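Local coordinates for protein lectin (Trichosanthes anguina, PDB 4HR6) that probably binds carbohydrate as a seed lectin and is a three-chain, nontoxic homologue of type II ribosome-inactivating proteins, at residues L6-N11 and F90-L95; Y39-A44 and L61-T66; E147-E152 and S169-Y174. One frame throughout, in Å; residues are numbered along the deposited sequence.

How the interactions relate
Interactions 1 and 2 both reach the mixed sheet of the ribosome-inactivating protein fold, with centres about 19 Å apart. Interaction 1 is buried and apolar, between strand 3-9, at one end of the sheet within this chain, and helix 85-96. Interaction 2 is partly buried and joins the end of strand 37-40 and the turn after it to the loop that follows strand 57-60. It adds direct hydrogen bonds and an amide pair to its aromatic packing. Interaction 3 does not involve that sheet. It is partly buried, sets helix 141-159 against the two-stranded sheet, and uses a water for its polar link. Interactions 1 and 3 lie on opposite sides of the chain's centre.

Interaction 1: residues L6-N11 and F90-L95; sequences LTLTSN and FAISNL
Where the mixed sheet of the ribosome-inactivating protein fold meets helix 85-96, Ile92 reaches from the helix to Leu8 near the end of strand 3-9 and to Ser10 just beyond it. This strand is one of the two outermost of the sheet within the chain. The sheet continues past it, because Thr7, Leu8 and Thr9 pair in parallel with a strand of another lectin chain. The contact therefore lies beside a chain interface.

Ile92 carries the contact with both of its branches. Its CD1 methyl lies 3.8 Å from CB of Leu8. The same methyl comes within 4.1 Å of the backbone C of Thr9. The other branch serves the residue after the strand: CG2 of Ile92 is 3.8 Å from Ser10 N and equally close to Ser10 CB. The torsions explain this division. CG1 of Ile92 stands beside its own backbone N (chi1 -69°), and the chain runs on extended to CD1 (chi2 170°). One methyl is thus sent to Leu8 while CG2 is left for Ser10.

On the strand, Leu8 points its CB toward the helix and Thr9 points its CB away. Thr9 meets Ile92 through its backbone, and its hydroxyl is hydrogen-bonded to Ser15. Ser10 and Ser93 are loosely in contact, but their OG atoms are 4.2 Å apart and not bonded to each other. Each is instead hydrogen-bonded to OE1 of Glu14.

The direct contact is thus mostly dispersion round one isoleucine. The polar tie between strand end and helix is indirect. One carboxylate oxygen of Glu14 holds a serine from each side, and the two hydroxyls probably help to stabilise its negative charge.

Interaction 2: residues Y39-A44 and L61-T66; sequences YFFLNA and LNFDNT
The amide of Asn43 grips Asn65 twice. ND2 of Asn43 donates to OD1 of Asn65 at 2.9 Å. OD1 of Asn43 accepts from the backbone N of Asn65 at 3.2 Å. The first bond lies in the amide plane of Asn43 but reaches Asn65 OD1 from above its carbonyl plane, as the amide planes stand 70° apart. Both residues place CG between backbone N and carbonyl carbon (chi1 67° and 57°), turning the amides to each other. A water links Asn43 O to Asn65 ND2, which also bonds Ala27 O.

Here the neighbouring parallel strands 37-40 and 57-60 of the mixed sheet run out into loops. Leu61 N bonds Phe40 O at 2.7 Å, and Leu42 N bonds Phe63 O at 3.2 Å. CD2 of Leu61 lies 4.2 Å from Tyr39 CB.

CB of Asn65 sits over the centre of the Phe41 ring, a CH-pi contact 3.9 Å from the centroid. CE2 of Phe41 meets the edge of the Phe63 ring at CE1, 3.7 Å away. In an Asx turn, OD1 of Asp64 accepts from Thr66 N and, on its syn lone pair, from Thr66 OG1 at 2.7 Å. Thr66 is the N-cap of helix 67-74.

Interaction 3: residues E147-E152 and S169-Y174; sequences EDNWSE and SVVELY
The short helical segment that carries Asn149 and Glu152 runs nearly antiparallel to strand 170-174, at 157°, with the two axes 9.3 Å apart. The strand belongs to the antiparallel beta hairpin formed by 166-174 and 180-185. This hairpin packs beside the long helix 141-159 of the ribosome-inactivating protein fold. Val171 and Leu173 bond by their backbones to Val183 and Ile181 of the partner strand.

Asn149 is central on the helix side. Its side chain slides past that of Val171 in the opposite direction, with CG of Asn149 3.9 Å from CG1 of Val171. The end of the Leu173 side chain comes up beside the same amide, where CD2 of Leu173 is 4.2 Å from Asn149 ND2. Val171 also touches Ile153 of the helix.

Glu152 faces Ser169, where the chain turns a corner. Its CG is anti to its backbone N (chi1 -174°), and the chain then bends at chi2 (62°). The carboxylate comes near Ser169, but OE2 of Glu152 and OG of Ser169 stay 3.8 Å apart and are not bonded. The carboxylate has other partners. OE1 is bonded to Asn1 of another lectin chain and OE2 to Gln156, so Glu152 also takes part in the assembly.

The amide of Asn149 is divided between helix and strand. ND2 bonds back to the carbonyl of Ser145 in the preceding turn. OD1 of Asn149 accepts from a water at 3.0 Å, and that water accepts in turn from the backbone N of Glu172, also at 3.0 Å.

Interaction 1: residues L6-N11 and F90-L95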
ATOM      1  N   LEU B   6     -18.256   0.329  19.029  1.00 42.73           N
ATOM      2  CA  LEU B   6     -17.537   1.498  18.690  1.00 42.11           C
ATOM      3  C   LEU B   6     -18.460   2.672  18.939  1.00 38.11           C
ATOM      4  O   LEU B   6     -19.571   2.705  18.416  1.00 39.44           O
ATOM      5  CB  LEU B   6     -17.216   1.331  17.229  1.00 46.55           C
ATOM      6  CG  LEU B   6     -16.151   2.179  16.647  1.00 49.03           C
ATOM      7  CD1 LEU B   6     -15.437   1.328  15.604  1.00 51.76           C
ATOM      8  CD2 LEU B   6     -16.815   3.412  16.083  1.00 50.16           C
ATOM      9  N   THR B   7     -18.012   3.631  19.732  1.00 35.39           N
ATOM     10  CA  THR B   7     -18.847   4.777  20.075  1.00 35.25           C
ATOM     11  C   THR B   7     -18.395   6.062  19.380  1.00 34.03           C
ATOM     12  O   THR B   7     -17.219   6.376  19.315  1.00 32.36           O
ATOM     13  CB  THR B   7     -18.869   4.972  21.598  1.00 36.76           C
ATOM     14  OG1 THR B   7     -19.347   3.765  22.204  1.00 38.74           O
ATOM     15  CG2 THR B   7     -19.795   6.111  22.006  1.00 38.40           C
ATOM     16  N   LEU B   8     -19.351   6.804  18.848  1.00 33.95           N
ATOM     17  CA  LEU B   8     -19.067   8.109  18.260  1.00 33.55           C
ATOM     18  C   LEU B   8     -19.929   9.117  18.982  1.00 32.80           C
ATOM     19  O   LEU B   8     -21.091   8.844  19.247  1.00 32.45           O
ATOM     20  CB  LEU B   8     -19.417   8.121  16.780  1.00 34.40           C
ATOM     21  CG  LEU B   8     -18.772   7.048  15.919  1.00 37.37           C
ATOM     22  CD1 LEU B   8     -19.531   6.951  14.610  1.00 40.39           C
ATOM     23  CD2 LEU B   8     -17.312   7.370  15.672  1.00 39.61           C
ATOM     24  N   THR B   9     -19.361  10.277  19.293  1.00 34.17           N
ATOM     25  CA  THR B   9     -20.066  11.331  20.032  1.00 34.11           C
ATOM     26  C   THR B   9     -19.982  12.668  19.279  1.00 33.16           C
ATOM     27  O   THR B   9     -18.904  13.142  18.952  1.00 34.59           O
ATOM     28  CB  THR B   9     -19.463  11.477  21.430  1.00 35.47           C
ATOM     29  OG1 THR B   9     -19.575  10.226  22.111  1.00 38.10           O
ATOM     30  CG2 THR B   9     -20.184  12.562  22.249  1.00 37.62           C
ATOM     31  N   SER B  10     -21.127  13.276  19.010  1.00 34.26           N
ATOM     32  CA  SER B  10     -21.157  14.548  18.304  1.00 36.67           C
ATOM     33  C   SER B  10     -20.730  15.708  19.212  1.00 36.73           C
ATOM     34  O   SER B  10     -20.517  15.528  20.405  1.00 33.48           O
ATOM     35  CB  SER B  10     -22.564  14.817  17.778  1.00 36.12           C
ATOM     36  OG  SER B  10     -23.400  15.199  18.846  1.00 35.50           O
ATOM     37  N   ASN B  11     -20.609  16.894  18.615  1.00 39.04           N
ATOM     38  CA  ASN B  11     -20.448  18.160  19.353  1.00 41.91           C
ATOM     39  C   ASN B  11     -21.646  18.569  20.219  1.00 41.89           C
ATOM     40  O   ASN B  11     -21.506  19.417  21.080  1.00 42.84           O
ATOM     41  CB  ASN B  11     -20.124  19.302  18.392  1.00 42.12           C
ATOM     42  CG  ASN B  11     -18.671  19.285  17.955  1.00 41.82           C
ATOM     43  OD1 ASN B  11     -17.777  19.565  18.742  1.00 44.91           O
ATOM     44  ND2 ASN B  11     -18.434  18.962  16.701  1.00 45.12           N
ATOM     45  N   PHE B  90     -22.968  15.981  11.665  1.00 32.89           N
ATOM     46  CA  PHE B  90     -24.317  15.960  11.165  1.00 31.75           C
ATOM     47  C   PHE B  90     -24.828  14.493  11.132  1.00 32.06           C
ATOM     48  O   PHE B  90     -25.945  14.205  11.542  1.00 28.60           O
ATOM     49  CB  PHE B  90     -24.315  16.581   9.754  1.00 32.30           C
ATOM     50  CG  PHE B  90     -25.675  16.715   9.107  1.00 31.79           C
ATOM     51  CD1 PHE B  90     -25.846  16.407   7.781  1.00 35.85           C
ATOM     52  CD2 PHE B  90     -26.769  17.173   9.811  1.00 35.06           C
ATOM     53  CE1 PHE B  90     -27.079  16.548   7.166  1.00 37.56           C
ATOM     54  CE2 PHE B  90     -28.011  17.307   9.213  1.00 33.30           C
ATOM     55  CZ  PHE B  90     -28.165  16.998   7.892  1.00 35.81           C
ATOM     56  N   ALA B  91     -24.001  13.598  10.603  1.00 29.67           N
ATOM     57  CA  ALA B  91     -24.339  12.184  10.470  1.00 29.31           C
ATOM     58  C   ALA B  91     -24.620  11.523  11.825  1.00 29.03           C
ATOM     59  O   ALA B  91     -25.597  10.809  11.976  1.00 28.39           O
ATOM     60  CB  ALA B  91     -23.234  11.451   9.745  1.00 27.06           C
ATOM     61  N   ILE B  92     -23.779  11.797  12.806  1.00 29.11           N
ATOM     62  CA  ILE B  92     -23.974  11.249  14.127  1.00 31.26           C
ATOM     63  C   ILE B  92     -25.354  11.683  14.675  1.00 33.68           C
ATOM     64  O   ILE B  92     -26.172  10.839  15.115  1.00 30.69           O
ATOM     65  CB  ILE B  92     -22.815  11.667  15.063  1.00 30.49           C
ATOM     66  CG1 ILE B  92     -21.530  10.970  14.638  1.00 31.06           C
ATOM     67  CG2 ILE B  92     -23.115  11.294  16.510  1.00 30.39           C
ATOM     68  CD1 ILE B  92     -20.282  11.490  15.338  1.00 31.54           C
ATOM     69  N   SER B  93     -25.638  12.983  14.581  1.00 31.10           N
ATOM     70  CA  SER B  93     -26.926  13.521  15.031  1.00 30.48           C
ATOM     71  C   SER B  93     -28.116  12.866  14.386  1.00 30.99           C
ATOM     72  O   SER B  93     -29.096  12.579  15.072  1.00 27.93           O
ATOM     73  CB  SER B  93     -27.001  15.037  14.803  1.00 30.51           C
ATOM     74  OG  SER B  93     -26.051  15.677  15.643  1.00 30.59           O
ATOM     75  N   ASN B  94     -28.046  12.656  13.071  1.00 31.19           N
ATOM     76  CA  ASN B  94     -29.139  12.050  12.352  1.00 32.55           C
ATOM     77  C   ASN B  94     -29.411  10.609  12.801  1.00 33.59           C
ATOM     78  O   ASN B  94     -30.569  10.181  12.855  1.00 33.17           O
ATOM     79  CB  ASN B  94     -28.866  12.033  10.852  1.00 33.37           C
ATOM     80  CG  ASN B  94     -28.771  13.417  10.252  1.00 35.90           C
ATOM     81  OD1 ASN B  94     -29.465  14.346  10.661  1.00 36.00           O
ATOM     82  ND2 ASN B  94     -27.889  13.562   9.277  1.00 37.11           N
ATOM     83  N   LEU B  95     -28.336   9.854  13.045  1.00 33.49           N
ATOM     84  CA  LEU B  95     -28.455   8.502  13.590  1.00 33.51           C
ATOM     85  C   LEU B  95     -29.024   8.544  15.003  1.00 30.81           C
ATOM     86  O   LEU B  95     -29.860   7.730  15.345  1.00 30.21           O
ATOM     87  CB  LEU B  95     -27.108   7.779  13.626  1.00 33.23           C
ATOM     88  CG  LEU B  95     -26.450   7.265  12.343  1.00 36.30           C
ATOM     89  CD1 LEU B  95     -25.592   6.030  12.607  1.00 37.44           C
ATOM     90  CD2 LEU B  95     -27.440   6.969  11.258  1.00 38.06           C
TER

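Interaction 2: residues Y39-A44 and L61-T66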
ATOM      1  N   TYR B  39     -31.240  -0.502  15.718  1.00 29.40           N
ATOM      2  CA  TYR B  39     -31.525  -0.572  14.291  1.00 27.49           C
ATOM      3  C   TYR B  39     -30.527  -1.486  13.629  1.00 27.63           C
ATOM      4  O   TYR B  39     -29.327  -1.371  13.855  1.00 27.98           O
ATOM      5  CB  TYR B  39     -31.505   0.820  13.674  1.00 27.95           C
ATOM      6  CG  TYR B  39     -32.450   1.762  14.358  1.00 27.74           C
ATOM      7  CD1 TYR B  39     -32.054   2.452  15.480  1.00 28.78           C
ATOM      8  CD2 TYR B  39     -33.751   1.915  13.908  1.00 29.16           C
ATOM      9  CE1 TYR B  39     -32.919   3.290  16.142  1.00 30.85           C
ATOM     10  CE2 TYR B  39     -34.632   2.751  14.569  1.00 31.57           C
ATOM     11  CZ  TYR B  39     -34.199   3.442  15.688  1.00 31.57           C
ATOM     12  OH  TYR B  39     -35.045   4.288  16.376  1.00 36.18           O
ATOM     13  N   PHE B  40     -31.046  -2.423  12.843  1.00 27.15           N
ATOM     14  CA  PHE B  40     -30.260  -3.492  12.259  1.00 26.83           C
ATOM     15  C   PHE B  40     -30.411  -3.384  10.767  1.00 28.86           C
ATOM     16  O   PHE B  40     -31.514  -3.115  10.280  1.00 29.17           O
ATOM     17  CB  PHE B  40     -30.775  -4.860  12.714  1.00 26.45           C
ATOM     18  CG  PHE B  40     -30.315  -5.256  14.080  1.00 26.61           C
ATOM     19  CD1 PHE B  40     -30.853  -4.667  15.204  1.00 27.80           C
ATOM     20  CD2 PHE B  40     -29.343  -6.231  14.244  1.00 27.69           C
ATOM     21  CE1 PHE B  40     -30.426  -5.046  16.471  1.00 28.80           C
ATOM     22  CE2 PHE B  40     -28.901  -6.602  15.501  1.00 27.88           C
ATOM     23  CZ  PHE B  40     -29.449  -6.011  16.623  1.00 28.79           C
ATOM     24  N   PHE B  41     -29.311  -3.583  10.042  1.00 29.08           N
ATOM     25  CA  PHE B  41     -29.395  -3.692   8.592  1.00 29.23           C
ATOM     26  C   PHE B  41     -30.161  -4.948   8.227  1.00 29.01           C
ATOM     27  O   PHE B  41     -30.123  -5.940   8.941  1.00 28.58           O
ATOM     28  CB  PHE B  41     -27.999  -3.717   7.953  1.00 29.08           C
ATOM     29  CG  PHE B  41     -27.335  -2.366   7.910  1.00 29.03           C
ATOM     30  CD1 PHE B  41     -26.481  -1.967   8.918  1.00 29.09           C
ATOM     31  CD2 PHE B  41     -27.601  -1.484   6.880  1.00 30.13           C
ATOM     32  CE1 PHE B  41     -25.885  -0.721   8.901  1.00 30.10           C
ATOM     33  CE2 PHE B  41     -27.005  -0.228   6.853  1.00 31.22           C
ATOM     34  CZ  PHE B  41     -26.143   0.153   7.866  1.00 30.86           C
ATOM     35  N   LEU B  42     -30.825  -4.880   7.084  1.00 31.16           N
ATOM     36  CA  LEU B  42     -31.643  -5.938   6.557  1.00 31.50           C
ATOM     37  C   LEU B  42     -30.832  -7.240   6.378  1.00 31.91           C
ATOM     38  O   LEU B  42     -31.357  -8.326   6.548  1.00 29.27           O
ATOM     39  CB  LEU B  42     -32.242  -5.461   5.240  1.00 32.43           C
ATOM     40  CG  LEU B  42     -33.292  -6.298   4.513  1.00 36.64           C
ATOM     41  CD1 LEU B  42     -34.447  -6.679   5.439  1.00 37.20           C
ATOM     42  CD2 LEU B  42     -33.784  -5.492   3.322  1.00 35.32           C
ATOM     43  N   ASN B  43     -29.548  -7.125   6.068  1.00 30.31           N
ATOM     44  CA  ASN B  43     -28.721  -8.289   5.875  1.00 29.37           C
ATOM     45  C   ASN B  43     -27.790  -8.532   7.035  1.00 29.38           C
ATOM     46  O   ASN B  43     -26.814  -9.249   6.898  1.00 33.44           O
ATOM     47  CB  ASN B  43     -27.944  -8.165   4.570  1.00 29.38           C
ATOM     48  CG  ASN B  43     -26.914  -7.059   4.613  1.00 29.47           C
ATOM     49  OD1 ASN B  43     -27.108  -6.059   5.282  1.00 28.08           O
ATOM     50  ND2 ASN B  43     -25.826  -7.234   3.897  1.00 29.19           N
ATOM     51  N   ALA B  44     -28.072  -7.959   8.197  1.00 30.24           N
ATOM     52  CA  ALA B  44     -27.274  -8.315   9.372  1.00 30.61           C
ATOM     53  C   ALA B  44     -27.347  -9.822   9.571  1.00 31.42           C
ATOM     54  O   ALA B  44     -28.418 -10.420   9.373  1.00 29.14           O
ATOM     55  CB  ALA B  44     -27.782  -7.629  10.620  1.00 29.84           C
ATOM     56  N   LEU B  61     -33.878  -2.164   9.316  1.00 32.60           N
ATOM     57  CA  LEU B  61     -33.892  -1.132   8.279  1.00 31.87           C
ATOM     58  C   LEU B  61     -34.292  -1.747   6.953  1.00 31.81           C
ATOM     59  O   LEU B  61     -34.160  -2.947   6.756  1.00 32.43           O
ATOM     60  CB  LEU B  61     -32.513  -0.450   8.193  1.00 30.82           C
ATOM     61  CG  LEU B  61     -32.122   0.184   9.528  1.00 31.71           C
ATOM     62  CD1 LEU B  61     -30.653   0.540   9.612  1.00 33.61           C
ATOM     63  CD2 LEU B  61     -32.983   1.405   9.831  1.00 32.30           C
ATOM     64  N   ASN B  62     -34.800  -0.926   6.049  1.00 33.19           N
ATOM     65  CA  ASN B  62     -35.235  -1.397   4.745  1.00 36.12           C
ATOM     66  C   ASN B  62     -34.165  -1.202   3.672  1.00 35.10           C
ATOM     67  O   ASN B  62     -34.476  -0.968   2.520  1.00 36.94           O
ATOM     68  CB  ASN B  62     -36.559  -0.739   4.338  1.00 42.00           C
ATOM     69  CG  ASN B  62     -36.466   0.773   4.250  1.00 48.86           C
ATOM     70  OD1 ASN B  62     -35.687   1.417   4.971  1.00 53.75           O
ATOM     71  ND2 ASN B  62     -37.282   1.357   3.378  1.00 55.88           N
ATOM     72  N   PHE B  63     -32.902  -1.318   4.075  1.00 31.75           N
ATOM     73  CA  PHE B  63     -31.777  -1.389   3.146  1.00 29.75           C
ATOM     74  C   PHE B  63     -30.663  -2.162   3.835  1.00 29.82           C
ATOM     75  O   PHE B  63     -30.702  -2.370   5.060  1.00 30.52           O
ATOM     76  CB  PHE B  63     -31.270   0.008   2.743  1.00 28.99           C
ATOM     77  CG  PHE B  63     -31.125   0.957   3.889  1.00 26.90           C
ATOM     78  CD1 PHE B  63     -29.978   0.999   4.627  1.00 27.71           C
ATOM     79  CD2 PHE B  63     -32.168   1.794   4.236  1.00 28.37           C
ATOM     80  CE1 PHE B  63     -29.855   1.877   5.689  1.00 28.38           C
ATOM     81  CE2 PHE B  63     -32.065   2.663   5.294  1.00 27.51           C
ATOM     82  CZ  PHE B  63     -30.907   2.709   6.026  1.00 28.89           C
ATOM     83  N   ASP B  64     -29.683  -2.596   3.051  1.00 29.52           N
ATOM     84  CA  ASP B  64     -28.603  -3.398   3.589  1.00 31.83           C
ATOM     85  C   ASP B  64     -27.294  -2.602   3.610  1.00 31.14           C
ATOM     86  O   ASP B  64     -27.261  -1.415   3.250  1.00 31.66           O
ATOM     87  CB  ASP B  64     -28.524  -4.777   2.911  1.00 32.73           C
ATOM     88  CG  ASP B  64     -28.093  -4.735   1.486  1.00 33.85           C
ATOM     89  OD1 ASP B  64     -27.172  -3.969   1.142  1.00 38.09           O
ATOM     90  OD2 ASP B  64     -28.640  -5.533   0.703  1.00 32.45           O
ATOM     91  N   ASN B  65     -26.246  -3.226   4.120  1.00 29.92           N
ATOM     92  CA  ASN B  65     -25.013  -2.518   4.371  1.00 30.45           C
ATOM     93  C   ASN B  65     -24.066  -2.491   3.181  1.00 30.16           C
ATOM     94  O   ASN B  65     -22.923  -2.133   3.329  1.00 30.92           O
ATOM     95  CB  ASN B  65     -24.321  -3.067   5.624  1.00 28.95           C
ATOM     96  CG  ASN B  65     -24.040  -4.542   5.550  1.00 27.43           C
ATOM     97  OD1 ASN B  65     -23.920  -5.104   4.484  1.00 26.13           O
ATOM     98  ND2 ASN B  65     -23.896  -5.169   6.701  1.00 27.30           N
ATOM     99  N   THR B  66     -24.512  -2.910   2.010  1.00 30.48           N
ATOM    100  CA  THR B  66     -23.660  -2.793   0.829  1.00 31.50           C
ATOM    101  C   THR B  66     -23.717  -1.331   0.378  1.00 31.42           C
ATOM    102  O   THR B  66     -24.728  -0.633   0.583  1.00 28.81           O
ATOM    103  CB  THR B  66     -24.141  -3.651  -0.336  1.00 30.87           C
ATOM    104  OG1 THR B  66     -25.448  -3.215  -0.730  1.00 30.53           O
ATOM    105  CG2 THR B  66     -24.170  -5.140   0.038  1.00 32.60           C
TER
HETATM  106  O   HOH W   1     -23.963  -8.150   7.158  1.00 30.95           O

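Interaction 3: residues E147-E152 and S169-Y174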
ATOM      1  N   GLU B 147     -12.272   1.182  -2.060  1.00 27.10           N
ATOM      2  CA  GLU B 147     -13.419   0.653  -1.311  1.00 28.64           C
ATOM      3  C   GLU B 147     -14.027  -0.565  -2.011  1.00 28.72           C
ATOM      4  O   GLU B 147     -14.249  -1.603  -1.392  1.00 27.40           O
ATOM      5  CB  GLU B 147     -14.483   1.733  -1.123  1.00 28.77           C
ATOM      6  CG  GLU B 147     -14.060   2.850  -0.167  1.00 27.97           C
ATOM      7  CD  GLU B 147     -15.050   4.001  -0.127  1.00 28.59           C
ATOM      8  OE1 GLU B 147     -16.089   3.931  -0.799  1.00 31.53           O
ATOM      9  OE2 GLU B 147     -14.796   4.998   0.563  1.00 27.90           O
ATOM     10  N   ASP B 148     -14.267  -0.425  -3.303  1.00 29.77           N
ATOM     11  CA  ASP B 148     -14.901  -1.463  -4.085  1.00 33.31           C
ATOM     12  C   ASP B 148     -14.026  -2.715  -4.289  1.00 33.74           C
ATOM     13  O   ASP B 148     -14.558  -3.796  -4.542  1.00 33.61           O
ATOM     14  CB  ASP B 148     -15.336  -0.905  -5.443  1.00 34.74           C
ATOM     15  CG  ASP B 148     -16.496   0.080  -5.337  1.00 37.73           C
ATOM     16  OD1 ASP B 148     -17.157   0.174  -4.283  1.00 38.14           O
ATOM     17  OD2 ASP B 148     -16.747   0.769  -6.334  1.00 40.37           O
ATOM     18  N   ASN B 149     -12.704  -2.585  -4.188  1.00 31.94           N
ATOM     19  CA  ASN B 149     -11.794  -3.729  -4.435  1.00 28.37           C
ATOM     20  C   ASN B 149     -11.140  -4.344  -3.218  1.00 27.59           C
ATOM     21  O   ASN B 149     -10.307  -5.232  -3.360  1.00 28.15           O
ATOM     22  CB  ASN B 149     -10.699  -3.309  -5.415  1.00 31.03           C
ATOM     23  CG  ASN B 149     -11.206  -3.214  -6.832  1.00 30.75           C
ATOM     24  OD1 ASN B 149     -11.534  -4.214  -7.436  1.00 34.69           O
ATOM     25  ND2 ASN B 149     -11.302  -2.022  -7.351  1.00 33.26           N
ATOM     26  N   TRP B 150     -11.498  -3.893  -2.013  1.00 27.58           N
ATOM     27  CA  TRP B 150     -10.825  -4.369  -0.795  1.00 28.12           C
ATOM     28  C   TRP B 150     -10.858  -5.881  -0.618  1.00 28.92           C
ATOM     29  O   TRP B 150      -9.867  -6.495  -0.210  1.00 31.21           O
ATOM     30  CB  TRP B 150     -11.460  -3.723   0.428  1.00 27.58           C
ATOM     31  CG  TRP B 150     -10.911  -4.183   1.699  1.00 26.66           C
ATOM     32  CD1 TRP B 150      -9.659  -3.966   2.166  1.00 27.99           C
ATOM     33  CD2 TRP B 150     -11.600  -4.916   2.722  1.00 26.83           C
ATOM     34  NE1 TRP B 150      -9.513  -4.523   3.418  1.00 27.20           N
ATOM     35  CE2 TRP B 150     -10.685  -5.122   3.777  1.00 26.37           C
ATOM     36  CE3 TRP B 150     -12.896  -5.433   2.840  1.00 28.01           C
ATOM     37  CZ2 TRP B 150     -11.018  -5.815   4.942  1.00 28.66           C
ATOM     38  CZ3 TRP B 150     -13.234  -6.123   4.000  1.00 29.24           C
ATOM     39  CH2 TRP B 150     -12.300  -6.297   5.044  1.00 30.08           C
ATOM     40  N   SER B 151     -12.019  -6.472  -0.877  1.00 28.51           N
ATOM     41  CA  SER B 151     -12.170  -7.912  -0.769  1.00 29.05           C
ATOM     42  C   SER B 151     -11.254  -8.643  -1.731  1.00 26.43           C
ATOM     43  O   SER B 151     -10.566  -9.575  -1.359  1.00 27.55           O
ATOM     44  CB  SER B 151     -13.618  -8.323  -1.059  1.00 30.67           C
ATOM     45  OG  SER B 151     -13.727  -9.722  -0.906  1.00 32.40           O
ATOM     46  N   GLU B 152     -11.279  -8.206  -2.974  1.00 29.38           N
ATOM     47  CA  GLU B 152     -10.474  -8.772  -4.042  1.00 31.43           C
ATOM     48  C   GLU B 152      -8.967  -8.567  -3.807  1.00 32.59           C
ATOM     49  O   GLU B 152      -8.182  -9.478  -4.060  1.00 32.90           O
ATOM     50  CB  GLU B 152     -10.896  -8.115  -5.347  1.00 32.83           C
ATOM     51  CG  GLU B 152     -10.258  -8.667  -6.601  1.00 37.17           C
ATOM     52  CD  GLU B 152     -10.580 -10.131  -6.866  1.00 38.92           C
ATOM     53  OE1 GLU B 152     -11.603 -10.637  -6.376  1.00 40.60           O
ATOM     54  OE2 GLU B 152      -9.791 -10.776  -7.583  1.00 44.97           O
ATOM     55  N   SER B 169      -4.999 -12.363 -10.403  1.00 44.30           N
ATOM     56  CA  SER B 169      -5.820 -11.533 -11.247  1.00 45.64           C
ATOM     57  C   SER B 169      -5.432 -10.056 -11.070  1.00 45.34           C
ATOM     58  O   SER B 169      -4.960  -9.649 -10.010  1.00 47.93           O
ATOM     59  CB  SER B 169      -7.299 -11.792 -10.912  1.00 49.04           C
ATOM     60  OG  SER B 169      -8.064 -10.602 -10.949  1.00 57.55           O
ATOM     61  N   VAL B 170      -5.631  -9.265 -12.115  1.00 42.35           N
ATOM     62  CA  VAL B 170      -5.340  -7.835 -12.077  1.00 44.50           C
ATOM     63  C   VAL B 170      -6.402  -7.083 -11.275  1.00 42.82           C
ATOM     64  O   VAL B 170      -7.581  -7.371 -11.395  1.00 42.11           O
ATOM     65  CB  VAL B 170      -5.266  -7.262 -13.507  1.00 46.47           C
ATOM     66  CG1 VAL B 170      -5.185  -5.744 -13.496  1.00 49.73           C
ATOM     67  CG2 VAL B 170      -4.067  -7.846 -14.237  1.00 47.71           C
ATOM     68  N   VAL B 171      -5.968  -6.145 -10.434  1.00 40.50           N
ATOM     69  CA  VAL B 171      -6.872  -5.188  -9.789  1.00 37.91           C
ATOM     70  C   VAL B 171      -6.708  -3.814 -10.444  1.00 37.89           C
ATOM     71  O   VAL B 171      -5.595  -3.367 -10.650  1.00 39.80           O
ATOM     72  CB  VAL B 171      -6.552  -5.047  -8.297  1.00 38.25           C
ATOM     73  CG1 VAL B 171      -7.482  -4.028  -7.651  1.00 40.21           C
ATOM     74  CG2 VAL B 171      -6.650  -6.399  -7.594  1.00 39.77           C
ATOM     75  N   GLU B 172      -7.823  -3.149 -10.728  1.00 38.18           N
ATOM     76  CA  GLU B 172      -7.846  -1.858 -11.383  1.00 41.31           C
ATOM     77  C   GLU B 172      -8.045  -0.748 -10.369  1.00 38.82           C
ATOM     78  O   GLU B 172      -9.127  -0.586  -9.825  1.00 38.75           O
ATOM     79  CB  GLU B 172      -8.982  -1.812 -12.408  1.00 45.16           C
ATOM     80  CG  GLU B 172      -9.019  -3.034 -13.306  1.00 50.75           C
ATOM     81  CD  GLU B 172      -9.844  -2.827 -14.557  1.00 53.62           C
ATOM     82  OE1 GLU B 172     -11.033  -2.468 -14.451  1.00 61.93           O
ATOM     83  OE2 GLU B 172      -9.296  -3.023 -15.648  1.00 56.47           O
ATOM     84  N   LEU B 173      -6.987   0.009 -10.103  1.00 39.29           N
ATOM     85  CA  LEU B 173      -7.075   1.157  -9.207  1.00 39.17           C
ATOM     86  C   LEU B 173      -6.841   2.455  -9.960  1.00 38.79           C
ATOM     87  O   LEU B 173      -6.270   2.461 -11.044  1.00 40.65           O
ATOM     88  CB  LEU B 173      -6.066   1.027  -8.082  1.00 39.94           C
ATOM     89  CG  LEU B 173      -6.239  -0.155  -7.130  1.00 41.92           C
ATOM     90  CD1 LEU B 173      -5.166  -0.077  -6.057  1.00 42.81           C
ATOM     91  CD2 LEU B 173      -7.626  -0.168  -6.503  1.00 42.62           C
ATOM     92  N   TYR B 174      -7.310   3.548  -9.374  1.00 38.07           N
ATOM     93  CA  TYR B 174      -7.123   4.871  -9.916  1.00 37.33           C
ATOM     94  C   TYR B 174      -6.270   5.714  -8.997  1.00 38.24           C
ATOM     95  O   TYR B 174      -6.320   5.543  -7.790  1.00 35.77           O
ATOM     96  CB  TYR B 174      -8.474   5.545 -10.125  1.00 38.88           C
ATOM     97  CG  TYR B 174      -9.227   4.936 -11.255  1.00 40.26           C
ATOM     98  CD1 TYR B 174     -10.080   3.865 -11.043  1.00 42.18           C
ATOM     99  CD2 TYR B 174      -9.058   5.400 -12.554  1.00 44.00           C
ATOM    100  CE1 TYR B 174     -10.777   3.285 -12.083  1.00 44.33           C
ATOM    101  CE2 TYR B 174      -9.747   4.823 -13.609  1.00 45.83           C
ATOM    102  CZ  TYR B 174     -10.603   3.767 -13.366  1.00 47.42           C
ATOM    103  OH  TYR B 174     -11.292   3.184 -14.404  1.00 49.43           O
TER
HETATM  104  O   HOH W   2     -10.362  -4.656 -10.194  1.00 37.84           O